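PDB 5M41: nigritoxine from Vibrio nigripulchritudo, which acts as a bacterial toxin against crustaceans and insects, and is built on a previously undescribed fold. Local coordinates for residues I649-T663 with T711-L725. Residues are numbered along the deposited sequence; the frame is centred on the assembly and turned at random.
Sequences IHFRTDREKGDHSLT and TLFLDVASTNYMTQL
I649 meets strand 713-715 and the helix after it with different branches: CG2, turned to the far side of CB from the main-chain N, presses on L714 CD1 at a tight 3.4 Å, while CD1 lies against the backbone of M722 and L725 CD2. The H650 N-H points almost straight (166°) at S718 OG, 3.0 Å away, and its carbonyl accepts from D715 N; the ring turns to strand 594-601, where T600 OG1 bonds ND1. F651 pairs with L714 as a non-hydrogen-bonded antiparallel pair. L714 CD1 sits over one face of the F651 ring, 4.2 Å from its centroid, a CH-pi contact, while M722 CE reaches CZ obliquely. R652 and F713 form the hydrogen-bonded pair (R652 N to F713 O 2.9 Å, F713 N to R652 O 2.8 Å). The R652 chain bends at chi3 (56°) and brings NH1 within 2.6 Å of D715 OD2, a salt bridge whose hydrogen bond is weak (119°) although the two planes are nearly coplanar; H660 CD2 covers one guanidinium face. Through a type I turn (D654-K657) and a type II' turn (K657-H660) the chain returns as 662-663 on the other side of 713-715. There S661 O accepts from V716 N, and L714 O takes two bonds from T663, one from N and one from OG1 (2.8 Å), which also bonds Y665 N. Strand 713-715 ends the six-stranded antiparallel sheet that starts at 560-562, and 662-663 extends its far edge; 649-652 also pairs with 594-601, while L739 of helix 739-751 packs on L714, T663 and M722, and helix 603-614 meets I649 and L725.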
loop_
_atom_site.group_PDB
_atom_site.type_symbol
_atom_site.label_atom_id
_atom_site.label_comp_id
_atom_site.label_asym_id
_atom_site.label_seq_id
_atom_site.Cartn_x
_atom_site.Cartn_y
_atom_site.Cartn_z
ATOM N N ILE A 649 -18.968 -10.691 33.636
ATOM C CA ILE A 649 -17.889 -11.038 34.541
ATOM C C ILE A 649 -17.499 -9.762 35.299
ATOM O O ILE A 649 -17.421 -8.704 34.704
ATOM C CB ILE A 649 -16.697 -11.558 33.697
ATOM C CG1 ILE A 649 -16.918 -13.037 33.343
ATOM C CG2 ILE A 649 -15.375 -11.342 34.402
ATOM C CD1 ILE A 649 -16.050 -13.582 32.223
ATOM N N HIS A 650 -17.263 -9.870 36.604
ATOM C CA HIS A 650 -17.032 -8.691 37.450
ATOM C C HIS A 650 -15.723 -8.728 38.184
ATOM O O HIS A 650 -15.306 -9.777 38.684
ATOM C CB HIS A 650 -18.190 -8.517 38.446
ATOM C CG HIS A 650 -19.563 -8.574 37.803
ATOM N ND1 HIS A 650 -20.035 -7.590 37.008
ATOM C CD2 HIS A 650 -20.561 -9.560 37.846
ATOM C CE1 HIS A 650 -21.274 -7.925 36.561
ATOM N NE2 HIS A 650 -21.594 -9.121 37.085
ATOM N N PHE A 651 -15.066 -7.575 38.246
ATOM C CA PHE A 651 -13.845 -7.386 39.019
ATOM C C PHE A 651 -14.082 -6.227 39.981
ATOM O O PHE A 651 -14.805 -5.285 39.656
ATOM C CB PHE A 651 -12.693 -6.949 38.118
ATOM C CG PHE A 651 -12.255 -7.971 37.099
ATOM C CD1 PHE A 651 -11.093 -8.711 37.302
ATOM C CD2 PHE A 651 -12.923 -8.100 35.887
ATOM C CE1 PHE A 651 -10.647 -9.615 36.344
ATOM C CE2 PHE A 651 -12.479 -8.996 34.918
ATOM C CZ PHE A 651 -11.339 -9.753 35.152
ATOM N N ARG A 652 -13.464 -6.272 41.154
ATOM C CA ARG A 652 -13.600 -5.171 42.132
ATOM C C ARG A 652 -12.337 -5.094 42.977
ATOM O O ARG A 652 -11.566 -6.059 43.009
ATOM C CB ARG A 652 -14.862 -5.325 43.010
ATOM C CG ARG A 652 -15.390 -6.753 43.085
ATOM C CD ARG A 652 -16.557 -6.991 44.028
ATOM N NE ARG A 652 -17.717 -6.145 43.775
ATOM C CZ ARG A 652 -18.727 -6.440 42.964
ATOM N NH1 ARG A 652 -18.745 -7.557 42.278
ATOM N NH2 ARG A 652 -19.724 -5.586 42.836
ATOM N N THR A 653 -12.110 -3.959 43.638
ATOM C CA THR A 653 -10.942 -3.825 44.504
ATOM C C THR A 653 -11.233 -4.500 45.833
ATOM O O THR A 653 -12.404 -4.684 46.214
ATOM C CB THR A 653 -10.568 -2.360 44.781
ATOM O OG1 THR A 653 -11.600 -1.753 45.572
ATOM C CG2 THR A 653 -10.411 -1.575 43.484
ATOM N N ASP A 654 -10.172 -4.856 46.544
ATOM C CA ASP A 654 -10.319 -5.370 47.894
ATOM C C ASP A 654 -11.079 -4.416 48.848
ATOM O O ASP A 654 -11.961 -4.856 49.599
ATOM C CB ASP A 654 -8.955 -5.735 48.478
ATOM C CG ASP A 654 -9.073 -6.348 49.848
ATOM O OD1 ASP A 654 -9.521 -7.508 49.937
ATOM O OD2 ASP A 654 -8.755 -5.647 50.831
ATOM N N ARG A 655 -10.743 -3.129 48.799
ATOM C CA ARG A 655 -11.293 -2.162 49.733
ATOM C C ARG A 655 -12.774 -1.858 49.454
ATOM O O ARG A 655 -13.497 -1.421 50.344
ATOM C CB ARG A 655 -10.462 -0.878 49.720
ATOM C CG ARG A 655 -10.707 0.011 48.517
ATOM C CD ARG A 655 -9.733 1.185 48.461
ATOM N NE ARG A 655 -9.824 1.914 47.186
ATOM C CZ ARG A 655 -9.221 1.551 46.048
ATOM N NH1 ARG A 655 -8.471 0.452 45.993
ATOM N NH2 ARG A 655 -9.371 2.288 44.949
ATOM N N GLU A 656 -13.217 -2.088 48.223
ATOM C CA GLU A 656 -14.594 -1.785 47.840
ATOM C C GLU A 656 -15.492 -3.020 47.739
ATOM O O GLU A 656 -16.643 -2.900 47.350
ATOM C CB GLU A 656 -14.623 -1.036 46.507
ATOM C CG GLU A 656 -14.174 0.421 46.563
ATOM C CD GLU A 656 -13.869 0.961 45.177
ATOM O OE1 GLU A 656 -13.117 0.297 44.427
ATOM O OE2 GLU A 656 -14.367 2.037 44.821
ATOM N N LYS A 657 -14.978 -4.192 48.106
ATOM C CA LYS A 657 -15.653 -5.448 47.789
ATOM C C LYS A 657 -16.979 -5.710 48.522
ATOM O O LYS A 657 -17.752 -6.573 48.089
ATOM C CB LYS A 657 -14.711 -6.631 48.004
ATOM C CG LYS A 657 -14.534 -6.998 49.465
ATOM C CD LYS A 657 -13.404 -7.980 49.641
ATOM C CE LYS A 657 -12.872 -7.892 51.060
ATOM N NZ LYS A 657 -12.115 -9.129 51.359
ATOM N N GLY A 658 -17.234 -4.995 49.622
ATOM C CA GLY A 658 -18.409 -5.274 50.459
ATOM C C GLY A 658 -18.399 -6.720 50.907
ATOM O O GLY A 658 -17.422 -7.185 51.489
ATOM N N ASP A 659 -19.464 -7.456 50.608
ATOM C CA ASP A 659 -19.491 -8.890 50.946
ATOM C C ASP A 659 -19.238 -9.846 49.766
ATOM O O ASP A 659 -19.532 -11.042 49.862
ATOM C CB ASP A 659 -20.777 -9.268 51.703
ATOM C CG ASP A 659 -22.018 -8.622 51.114
ATOM O OD1 ASP A 659 -22.105 -8.503 49.860
ATOM O OD2 ASP A 659 -22.907 -8.237 51.916
ATOM N N HIS A 660 -18.675 -9.329 48.670
ATOM C CA HIS A 660 -18.288 -10.187 47.549
ATOM C C HIS A 660 -16.948 -10.819 47.835
ATOM O O HIS A 660 -15.978 -10.115 48.118
ATOM C CB HIS A 660 -18.231 -9.393 46.240
ATOM C CG HIS A 660 -19.539 -8.758 45.843
ATOM N ND1 HIS A 660 -20.477 -9.411 45.126
ATOM C CD2 HIS A 660 -20.049 -7.483 46.083
ATOM C CE1 HIS A 660 -21.543 -8.600 44.929
ATOM N NE2 HIS A 660 -21.278 -7.423 45.510
ATOM N N SER A 661 -16.875 -12.150 47.784
ATOM C CA SER A 661 -15.600 -12.851 47.926
ATOM C C SER A 661 -14.792 -12.688 46.625
ATOM O O SER A 661 -15.345 -12.783 45.528
ATOM C CB SER A 661 -15.809 -14.336 48.239
ATOM O OG SER A 661 -16.604 -14.495 49.406
ATOM N N LEU A 662 -13.492 -12.451 46.766
ATOM C CA LEU A 662 -12.620 -12.174 45.622
ATOM C C LEU A 662 -11.632 -13.306 45.393
ATOM O O LEU A 662 -11.252 -14.008 46.336
ATOM C CB LEU A 662 -11.872 -10.848 45.818
ATOM C CG LEU A 662 -12.733 -9.592 46.009
ATOM C CD1 LEU A 662 -11.876 -8.341 45.968
ATOM C CD2 LEU A 662 -13.846 -9.513 44.970
ATOM N N THR A 663 -11.237 -13.505 44.137
ATOM C CA THR A 663 -10.132 -14.397 43.848
ATOM C C THR A 663 -8.860 -13.562 43.859
ATOM O O THR A 663 -8.907 -12.356 44.085
ATOM C CB THR A 663 -10.259 -15.040 42.463
ATOM O OG1 THR A 663 -10.115 -14.017 41.474
ATOM C CG2 THR A 663 -11.600 -15.780 42.299
ATOM N N THR A 711 -5.080 -3.908 40.877
ATOM C CA THR A 711 -5.827 -3.805 42.150
ATOM C C THR A 711 -7.288 -4.286 41.995
ATOM O O THR A 711 -8.068 -4.276 42.949
ATOM C CB THR A 711 -5.772 -2.381 42.772
ATOM O OG1 THR A 711 -6.328 -1.412 41.875
ATOM C CG2 THR A 711 -4.316 -1.963 43.125
ATOM N N LEU A 712 -7.635 -4.704 40.781
ATOM C CA LEU A 712 -8.952 -5.235 40.477
ATOM C C LEU A 712 -8.957 -6.755 40.432
ATOM O O LEU A 712 -8.362 -7.357 39.528
ATOM C CB LEU A 712 -9.468 -4.655 39.155
ATOM C CG LEU A 712 -9.910 -3.177 39.215
ATOM C CD1 LEU A 712 -10.039 -2.598 37.815
ATOM C CD2 LEU A 712 -11.224 -3.043 39.970
ATOM N N PHE A 713 -9.645 -7.374 41.386
ATOM C CA PHE A 713 -9.706 -8.844 41.438
ATOM C C PHE A 713 -11.031 -9.430 40.904
ATOM O O PHE A 713 -12.091 -8.869 41.120
ATOM C CB PHE A 713 -9.439 -9.360 42.861
ATOM C CG PHE A 713 -8.122 -8.916 43.436
ATOM C CD1 PHE A 713 -6.952 -9.642 43.194
ATOM C CD2 PHE A 713 -8.049 -7.779 44.245
ATOM C CE1 PHE A 713 -5.735 -9.234 43.728
ATOM C CE2 PHE A 713 -6.834 -7.370 44.790
ATOM C CZ PHE A 713 -5.673 -8.093 44.523
ATOM N N LEU A 714 -10.956 -10.571 40.220
ATOM C CA LEU A 714 -12.151 -11.247 39.726
ATOM C C LEU A 714 -12.966 -11.777 40.919
ATOM O O LEU A 714 -12.381 -12.372 41.821
ATOM C CB LEU A 714 -11.736 -12.400 38.798
ATOM C CG LEU A 714 -12.822 -13.288 38.168
ATOM C CD1 LEU A 714 -13.444 -12.598 36.965
ATOM C CD2 LEU A 714 -12.217 -14.609 37.714
ATOM N N ASP A 715 -14.287 -11.542 40.920
ATOM C CA ASP A 715 -15.206 -12.117 41.920
ATOM C C ASP A 715 -15.126 -13.623 41.887
ATOM O O ASP A 715 -15.054 -14.222 40.805
ATOM C CB ASP A 715 -16.683 -11.780 41.636
ATOM C CG ASP A 715 -17.013 -10.343 41.854
ATOM O OD1 ASP A 715 -16.090 -9.566 42.202
ATOM O OD2 ASP A 715 -18.201 -9.984 41.661
ATOM N N VAL A 716 -15.213 -14.239 43.061
ATOM C CA VAL A 716 -15.304 -15.695 43.120
ATOM C C VAL A 716 -16.478 -16.163 42.236
ATOM O O VAL A 716 -16.366 -17.174 41.503
ATOM C CB VAL A 716 -15.427 -16.194 44.581
ATOM C CG1 VAL A 716 -15.907 -17.642 44.640
ATOM C CG2 VAL A 716 -14.084 -16.054 45.299
ATOM N N ALA A 717 -17.577 -15.408 42.270
ATOM C CA ALA A 717 -18.795 -15.768 41.531
ATOM C C ALA A 717 -18.599 -15.756 39.999
ATOM O O ALA A 717 -19.333 -16.430 39.265
ATOM C CB ALA A 717 -19.970 -14.877 41.947
ATOM N N SER A 718 -17.611 -14.997 39.522
ATOM C CA SER A 718 -17.306 -14.944 38.092
ATOM C C SER A 718 -16.315 -16.043 37.620
ATOM O O SER A 718 -16.033 -16.153 36.419
ATOM C CB SER A 718 -16.734 -13.577 37.755
ATOM O OG SER A 718 -17.702 -12.567 37.939
ATOM N N THR A 719 -15.781 -16.825 38.561
ATOM C CA THR A 719 -14.747 -17.833 38.260
ATOM C C THR A 719 -15.048 -18.700 37.036
ATOM O O THR A 719 -14.258 -18.734 36.079
ATOM C CB THR A 719 -14.496 -18.760 39.460
ATOM O OG1 THR A 719 -14.031 -17.972 40.554
ATOM C CG2 THR A 719 -13.410 -19.873 39.116
ATOM N N ASN A 720 -16.180 -19.403 37.082
ATOM C CA ASN A 720 -16.571 -20.304 36.007
ATOM C C ASN A 720 -16.779 -19.586 34.683
ATOM O O ASN A 720 -16.411 -20.117 33.626
ATOM C CB ASN A 720 -17.805 -21.136 36.402
ATOM C CG ASN A 720 -17.473 -22.181 37.460
ATOM O OD1 ASN A 720 -16.302 -22.347 37.818
ATOM N ND2 ASN A 720 -18.496 -22.890 37.968
ATOM N N TYR A 721 -17.335 -18.382 34.743
ATOM C CA TYR A 721 -17.590 -17.599 33.532
ATOM C C TYR A 721 -16.272 -17.245 32.864
ATOM O O TYR A 721 -16.129 -17.423 31.650
ATOM C CB TYR A 721 -18.419 -16.336 33.816
ATOM C CG TYR A 721 -19.745 -16.573 34.537
ATOM C CD1 TYR A 721 -20.483 -17.750 34.341
ATOM C CD2 TYR A 721 -20.258 -15.606 35.404
ATOM C CE1 TYR A 721 -21.693 -17.957 35.005
ATOM C CE2 TYR A 721 -21.465 -15.796 36.072
ATOM C CZ TYR A 721 -22.177 -16.968 35.868
ATOM O OH TYR A 721 -23.361 -17.153 36.543
ATOM N N MET A 722 -15.305 -16.796 33.669
ATOM C CA MET A 722 -13.961 -16.452 33.177
ATOM C C MET A 722 -13.211 -17.654 32.565
ATOM O O MET A 722 -12.682 -17.556 31.458
ATOM C CB MET A 722 -13.126 -15.784 34.282
ATOM C CG MET A 722 -11.720 -15.386 33.838
ATOM S SD MET A 722 -11.678 -14.293 32.382
ATOM C CE MET A 722 -11.858 -12.713 33.210
ATOM N N THR A 723 -13.190 -18.796 33.265
ATOM C CA THR A 723 -12.483 -19.982 32.757
ATOM C C THR A 723 -13.149 -20.513 31.489
ATOM O O THR A 723 -12.463 -20.999 30.572
ATOM C CB THR A 723 -12.415 -21.135 33.799
ATOM O OG1 THR A 723 -13.740 -21.498 34.190
ATOM C CG2 THR A 723 -11.602 -20.741 35.044
ATOM N N GLN A 724 -14.483 -20.442 31.436
ATOM C CA GLN A 724 -15.224 -20.867 30.232
ATOM C C GLN A 724 -14.847 -19.973 29.050
ATOM O O GLN A 724 -14.483 -20.451 27.970
ATOM C CB GLN A 724 -16.750 -20.834 30.465
ATOM C CG GLN A 724 -17.550 -21.440 29.312
ATOM C CD GLN A 724 -19.040 -21.074 29.335
ATOM O OE1 GLN A 724 -19.531 -20.450 30.280
ATOM N NE2 GLN A 724 -19.758 -21.445 28.272
ATOM N N LEU A 725 -14.913 -18.668 29.280
ATOM C CA LEU A 725 -14.577 -17.666 28.259
ATOM C C LEU A 725 -13.175 -17.857 27.691
ATOM O O LEU A 725 -12.999 -17.939 26.472
ATOM C CB LEU A 725 -14.688 -16.250 28.835
ATOM C CG LEU A 725 -14.204 -15.094 27.944
ATOM C CD1 LEU A 725 -15.092 -14.946 26.712
ATOM C CD2 LEU A 725 -14.249 -13.805 28.745
HETATM O O HOH W 1 -7.569 -4.081 45.543
HETATM O O HOH W 2 -7.088 0.492 43.562
#